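Monomethylamine methyltransferase MtmB1 (Methanosarcina barkeri, PDB 1NTH) catalyses transfer of the methyl group of monomethylamine to the corrinoid cofactor of its partner protein MtmC, a step of methanogenesis from methylamine. Local coordinates at residues P142-D154 against T378-R391. Sequence-based numbering, arbitrary orientation.
Sequences PVHMSYALEKEVD and TTGMEARMMGEVAR
Y147 and G380 bring the backbones within 4.3 Å, CA to CA, where helix 142-148 and helix 380-391 run nearly parallel, their axes 21° apart. The CA of G380 sits over one face of the Y147 ring in a CH-pi contact, 3.7 Å from the ring centroid. The same CA makes a CA-H...O contact with S146 O. G380 N donates to S146 OG at 3.1 Å, a rather bent bond; the same OG donates to V143 O. With CG beside its backbone N (chi1 -63°), the Y147 side chain reaches the start of helix 380-391. There its OH is hydrogen-bonded to a water, which in turn donates to E382 OE1. T379 and E382 form the capping box of this helix. A383 CB touches the ring edge at Y147 CD2 and packs on V153 CG2.

In this TIM-barrel protein, the chain passes from helix 142-148 through a turn into barrel strand 155-156, and helix 380-391 follows barrel strand 363-366. The type I turn from E150 to V153 sets two carboxylates against helix 380-391. R384 grips E150 side-on. NE meets OE1 of E150 from above the carboxylate plane at 2.8 Å, while NH2 reaches the syn lone pair of OE2 at 2.9 Å. M381 SD lies over the centre of the R384 guanidinium, which also bonds F3 O and R4 O of a second subunit. A methionine in place of R384 would probably leave the buried E150 carboxylate without its countercharge and lose these intersubunit bonds.

The E152 chain, bent at chi2 (-66°), lies across the helix beside G387. Its OE2 forms a salt bridge with R391 NH1 at 3.1 Å, and a water joins the same two atoms. R391 NH2 forms a salt bridge with E388 OE2, shared with R448; Y444 OH bonds E388 OE1, and F458 is another polar partner of R391. K123 NZ forms a salt bridge with E152 OE1.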
loop_
_atom_site.group_PDB
_atom_site.type_symbol
_atom_site.label_atom_id
_atom_site.label_comp_id
_atom_site.label_asym_id
_atom_site.label_seq_id
_atom_site.Cartn_x
_atom_site.Cartn_y
_atom_site.Cartn_z
ATOM N N PRO A 142 8.402 -26.031 9.447
ATOM C CA PRO A 142 8.336 -26.506 10.835
ATOM C C PRO A 142 9.561 -26.102 11.656
ATOM O O PRO A 142 9.435 -25.656 12.793
ATOM C CB PRO A 142 8.233 -28.020 10.673
ATOM C CG PRO A 142 7.461 -28.158 9.407
ATOM C CD PRO A 142 8.093 -27.120 8.507
ATOM N N VAL A 143 10.750 -26.268 11.085
ATOM C CA VAL A 143 11.966 -25.908 11.800
ATOM C C VAL A 143 11.962 -24.438 12.203
ATOM O O VAL A 143 12.277 -24.099 13.343
ATOM C CB VAL A 143 13.224 -26.195 10.952
ATOM C CG1 VAL A 143 14.445 -25.549 11.588
ATOM C CG2 VAL A 143 13.434 -27.704 10.842
ATOM N N HIS A 144 11.606 -23.555 11.279
ATOM C CA HIS A 144 11.593 -22.145 11.630
ATOM C C HIS A 144 10.464 -21.829 12.597
ATOM O O HIS A 144 10.592 -20.938 13.440
ATOM C CB HIS A 144 11.515 -21.276 10.376
ATOM C CG HIS A 144 12.786 -21.270 9.585
ATOM N ND1 HIS A 144 13.099 -22.254 8.673
ATOM C CD2 HIS A 144 13.855 -20.440 9.628
ATOM C CE1 HIS A 144 14.309 -22.031 8.188
ATOM N NE2 HIS A 144 14.789 -20.938 8.751
ATOM N N MET A 145 9.367 -22.571 12.497
ATOM C CA MET A 145 8.251 -22.356 13.409
ATOM C C MET A 145 8.694 -22.641 14.839
ATOM O O MET A 145 8.183 -22.040 15.781
ATOM C CB MET A 145 7.057 -23.240 13.031
ATOM C CG MET A 145 5.717 -22.646 13.449
ATOM S SD MET A 145 4.293 -23.695 13.093
ATOM C CE MET A 145 4.476 -23.965 11.333
ATOM N N SER A 146 9.641 -23.561 15.007
ATOM C CA SER A 146 10.102 -23.901 16.348
ATOM C C SER A 146 10.748 -22.709 17.049
ATOM O O SER A 146 10.888 -22.707 18.270
ATOM C CB SER A 146 11.072 -25.094 16.319
ATOM O OG SER A 146 12.369 -24.728 15.882
ATOM N N TYR A 147 11.140 -21.697 16.279
ATOM C CA TYR A 147 11.731 -20.500 16.864
ATOM C C TYR A 147 10.652 -19.450 17.082
ATOM O O TYR A 147 10.611 -18.805 18.130
ATOM C CB TYR A 147 12.823 -19.920 15.962
ATOM C CG TYR A 147 13.995 -20.847 15.771
ATOM C CD1 TYR A 147 13.971 -21.833 14.789
ATOM C CD2 TYR A 147 15.128 -20.744 16.580
ATOM C CE1 TYR A 147 15.047 -22.696 14.612
ATOM C CE2 TYR A 147 16.211 -21.603 16.414
ATOM C CZ TYR A 147 16.164 -22.574 15.426
ATOM O OH TYR A 147 17.241 -23.407 15.228
ATOM N N ALA A 148 9.772 -19.292 16.095
ATOM C CA ALA A 148 8.697 -18.306 16.196
ATOM C C ALA A 148 7.753 -18.633 17.346
ATOM O O ALA A 148 7.169 -17.735 17.944
ATOM C CB ALA A 148 7.918 -18.236 14.886
ATOM N N LEU A 149 7.613 -19.919 17.655
ATOM C CA LEU A 149 6.738 -20.347 18.746
ATOM C C LEU A 149 7.317 -20.030 20.125
ATOM O O LEU A 149 6.607 -20.095 21.128
ATOM C CB LEU A 149 6.456 -21.850 18.634
ATOM C CG LEU A 149 5.515 -22.265 17.498
ATOM C CD1 LEU A 149 5.535 -23.778 17.327
ATOM C CD2 LEU A 149 4.103 -21.768 17.797
ATOM N N GLU A 150 8.604 -19.696 20.174
ATOM C CA GLU A 150 9.260 -19.359 21.437
ATOM C C GLU A 150 9.104 -17.870 21.730
ATOM O O GLU A 150 9.553 -17.033 20.948
ATOM C CB GLU A 150 10.757 -19.692 21.365
ATOM C CG GLU A 150 11.096 -21.174 21.286
ATOM C CD GLU A 150 10.697 -21.932 22.540
ATOM O OE1 GLU A 150 10.747 -21.334 23.636
ATOM O OE2 GLU A 150 10.353 -23.130 22.432
ATOM N N LYS A 151 8.474 -17.527 22.851
ATOM C CA LYS A 151 8.310 -16.116 23.201
ATOM C C LYS A 151 9.655 -15.434 23.434
ATOM O O LYS A 151 9.760 -14.207 23.363
ATOM C CB LYS A 151 7.430 -15.963 24.444
ATOM C CG LYS A 151 5.950 -16.125 24.150
ATOM C CD LYS A 151 5.096 -15.690 25.324
ATOM C CE LYS A 151 3.625 -15.642 24.929
ATOM N NZ LYS A 151 2.774 -15.127 26.035
ATOM N N GLU A 152 10.682 -16.228 23.719
ATOM C CA GLU A 152 12.028 -15.704 23.944
ATOM C C GLU A 152 12.600 -15.076 22.675
ATOM O O GLU A 152 13.418 -14.158 22.743
ATOM C CB GLU A 152 12.975 -16.827 24.384
ATOM C CG GLU A 152 12.873 -17.254 25.840
ATOM C CD GLU A 152 13.314 -16.170 26.804
ATOM O OE1 GLU A 152 14.242 -15.400 26.467
ATOM O OE2 GLU A 152 12.744 -16.097 27.913
ATOM N N VAL A 153 12.173 -15.582 21.522
ATOM C CA VAL A 153 12.675 -15.105 20.236
ATOM C C VAL A 153 11.942 -13.861 19.722
ATOM O O VAL A 153 10.710 -13.816 19.698
ATOM C CB VAL A 153 12.603 -16.244 19.187
ATOM C CG1 VAL A 153 13.137 -15.771 17.841
ATOM C CG2 VAL A 153 13.419 -17.443 19.674
ATOM N N ASP A 154 12.720 -12.859 19.312
ATOM C CA ASP A 154 12.191 -11.590 18.799
ATOM C C ASP A 154 12.149 -11.508 17.273
ATOM O O ASP A 154 11.186 -10.994 16.697
ATOM C CB ASP A 154 13.034 -10.422 19.319
ATOM C CG ASP A 154 12.974 -10.282 20.819
ATOM O OD1 ASP A 154 11.853 -10.132 21.351
ATOM O OD2 ASP A 154 14.043 -10.311 21.468
ATOM N N THR A 378 19.463 -28.031 14.235
ATOM C CA THR A 378 19.240 -26.743 14.884
ATOM C C THR A 378 17.766 -26.702 15.272
ATOM O O THR A 378 16.906 -27.059 14.466
ATOM C CB THR A 378 19.508 -25.537 13.942
ATOM O OG1 THR A 378 18.638 -25.614 12.805
ATOM C CG2 THR A 378 20.953 -25.521 13.473
ATOM N N THR A 379 17.468 -26.294 16.502
ATOM C CA THR A 379 16.073 -26.200 16.934
ATOM C C THR A 379 15.862 -24.989 17.834
ATOM O O THR A 379 16.814 -24.438 18.390
ATOM C CB THR A 379 15.612 -27.445 17.725
ATOM O OG1 THR A 379 16.010 -27.312 19.094
ATOM C CG2 THR A 379 16.210 -28.717 17.138
ATOM N N GLY A 380 14.602 -24.593 17.981
ATOM C CA GLY A 380 14.266 -23.448 18.808
ATOM C C GLY A 380 14.665 -23.569 20.267
ATOM O O GLY A 380 14.781 -22.560 20.957
ATOM N N MET A 381 14.871 -24.790 20.752
ATOM C CA MET A 381 15.264 -24.981 22.147
ATOM C C MET A 381 16.584 -24.287 22.468
ATOM O O MET A 381 16.750 -23.744 23.556
ATOM C CB MET A 381 15.381 -26.472 22.481
ATOM C CG MET A 381 14.047 -27.173 22.690
ATOM S SD MET A 381 13.164 -26.607 24.171
ATOM C CE MET A 381 13.797 -27.758 25.409
ATOM N N GLU A 382 17.523 -24.304 21.527
ATOM C CA GLU A 382 18.807 -23.653 21.762
ATOM C C GLU A 382 18.627 -22.138 21.861
ATOM O O GLU A 382 19.303 -21.475 22.651
ATOM C CB GLU A 382 19.802 -24.001 20.648
ATOM C CG GLU A 382 20.120 -25.494 20.551
ATOM C CD GLU A 382 19.403 -26.172 19.396
ATOM O OE1 GLU A 382 19.708 -25.838 18.230
ATOM O OE2 GLU A 382 18.533 -27.034 19.652
ATOM N N ALA A 383 17.713 -21.595 21.063
ATOM C CA ALA A 383 17.443 -20.162 21.090
ATOM C C ALA A 383 16.734 -19.791 22.390
ATOM O O ALA A 383 16.912 -18.691 22.914
ATOM C CB ALA A 383 16.583 -19.763 19.889
ATOM N N ARG A 384 15.919 -20.706 22.910
ATOM C CA ARG A 384 15.223 -20.441 24.161
ATOM C C ARG A 384 16.252 -20.268 25.279
ATOM O O ARG A 384 16.145 -19.359 26.099
ATOM C CB ARG A 384 14.275 -21.593 24.519
ATOM C CG ARG A 384 13.517 -21.357 25.821
ATOM C CD ARG A 384 12.885 -22.632 26.357
ATOM N NE ARG A 384 11.855 -23.167 25.473
ATOM C CZ ARG A 384 11.140 -24.255 25.738
ATOM N NH1 ARG A 384 11.347 -24.924 26.868
ATOM N NH2 ARG A 384 10.221 -24.677 24.881
ATOM N N MET A 385 17.254 -21.145 25.308
ATOM C CA MET A 385 18.283 -21.058 26.337
ATOM C C MET A 385 19.069 -19.763 26.169
ATOM O O MET A 385 19.367 -19.073 27.145
ATOM C CB MET A 385 19.231 -22.255 26.253
ATOM C CG MET A 385 20.277 -22.290 27.366
ATOM S SD MET A 385 19.551 -22.436 29.026
ATOM C CE MET A 385 19.340 -24.208 29.134
ATOM N N MET A 386 19.400 -19.437 24.922
ATOM C CA MET A 386 20.143 -18.220 24.619
ATOM C C MET A 386 19.391 -17.021 25.199
ATOM O O MET A 386 19.988 -16.140 25.821
ATOM C CB MET A 386 20.305 -18.080 23.098
ATOM C CG MET A 386 21.097 -16.865 22.637
ATOM S SD MET A 386 21.340 -16.845 20.836
ATOM C CE MET A 386 19.710 -16.347 20.269
ATOM N N GLY A 387 18.073 -17.013 25.015
ATOM C CA GLY A 387 17.256 -15.923 25.520
ATOM C C GLY A 387 17.111 -15.882 27.031
ATOM O O GLY A 387 17.201 -14.813 27.634
ATOM N N GLU A 388 16.881 -17.035 27.655
ATOM C CA GLU A 388 16.732 -17.078 29.110
ATOM C C GLU A 388 18.018 -16.650 29.804
ATOM O O GLU A 388 17.991 -15.942 30.812
ATOM C CB GLU A 388 16.349 -18.483 29.578
ATOM C CG GLU A 388 14.893 -18.839 29.340
ATOM C CD GLU A 388 14.336 -19.735 30.430
ATOM O OE1 GLU A 388 14.604 -20.956 30.405
ATOM O OE2 GLU A 388 13.638 -19.207 31.323
ATOM N N VAL A 389 19.145 -17.088 29.258
ATOM C CA VAL A 389 20.439 -16.748 29.824
ATOM C C VAL A 389 20.708 -15.253 29.676
ATOM O O VAL A 389 21.296 -14.631 30.562
ATOM C CB VAL A 389 21.563 -17.567 29.156
ATOM C CG1 VAL A 389 22.926 -17.060 29.608
ATOM C CG2 VAL A 389 21.407 -19.041 29.524
ATOM N N ALA A 390 20.270 -14.671 28.561
ATOM C CA ALA A 390 20.464 -13.241 28.346
ATOM C C ALA A 390 19.691 -12.462 29.409
ATOM O O ALA A 390 20.188 -11.480 29.960
ATOM C CB ALA A 390 19.990 -12.844 26.946
ATOM N N ARG A 391 18.469 -12.901 29.696
ATOM C CA ARG A 391 17.652 -12.238 30.705
ATOM C C ARG A 391 18.337 -12.324 32.067
ATOM O O ARG A 391 18.403 -11.340 32.803
ATOM C CB ARG A 391 16.270 -12.891 30.798
ATOM C CG ARG A 391 15.356 -12.219 31.813
ATOM C CD ARG A 391 14.050 -12.984 32.004
ATOM N NE ARG A 391 14.261 -14.282 32.633
ATOM C CZ ARG A 391 14.096 -15.450 32.019
ATOM N NH1 ARG A 391 13.717 -15.488 30.749
ATOM N NH2 ARG A 391 14.311 -16.581 32.678
HETATM O O HOH W 1 19.190 -23.157 16.979
HETATM O O HOH W 2 13.138 -13.452 28.946
#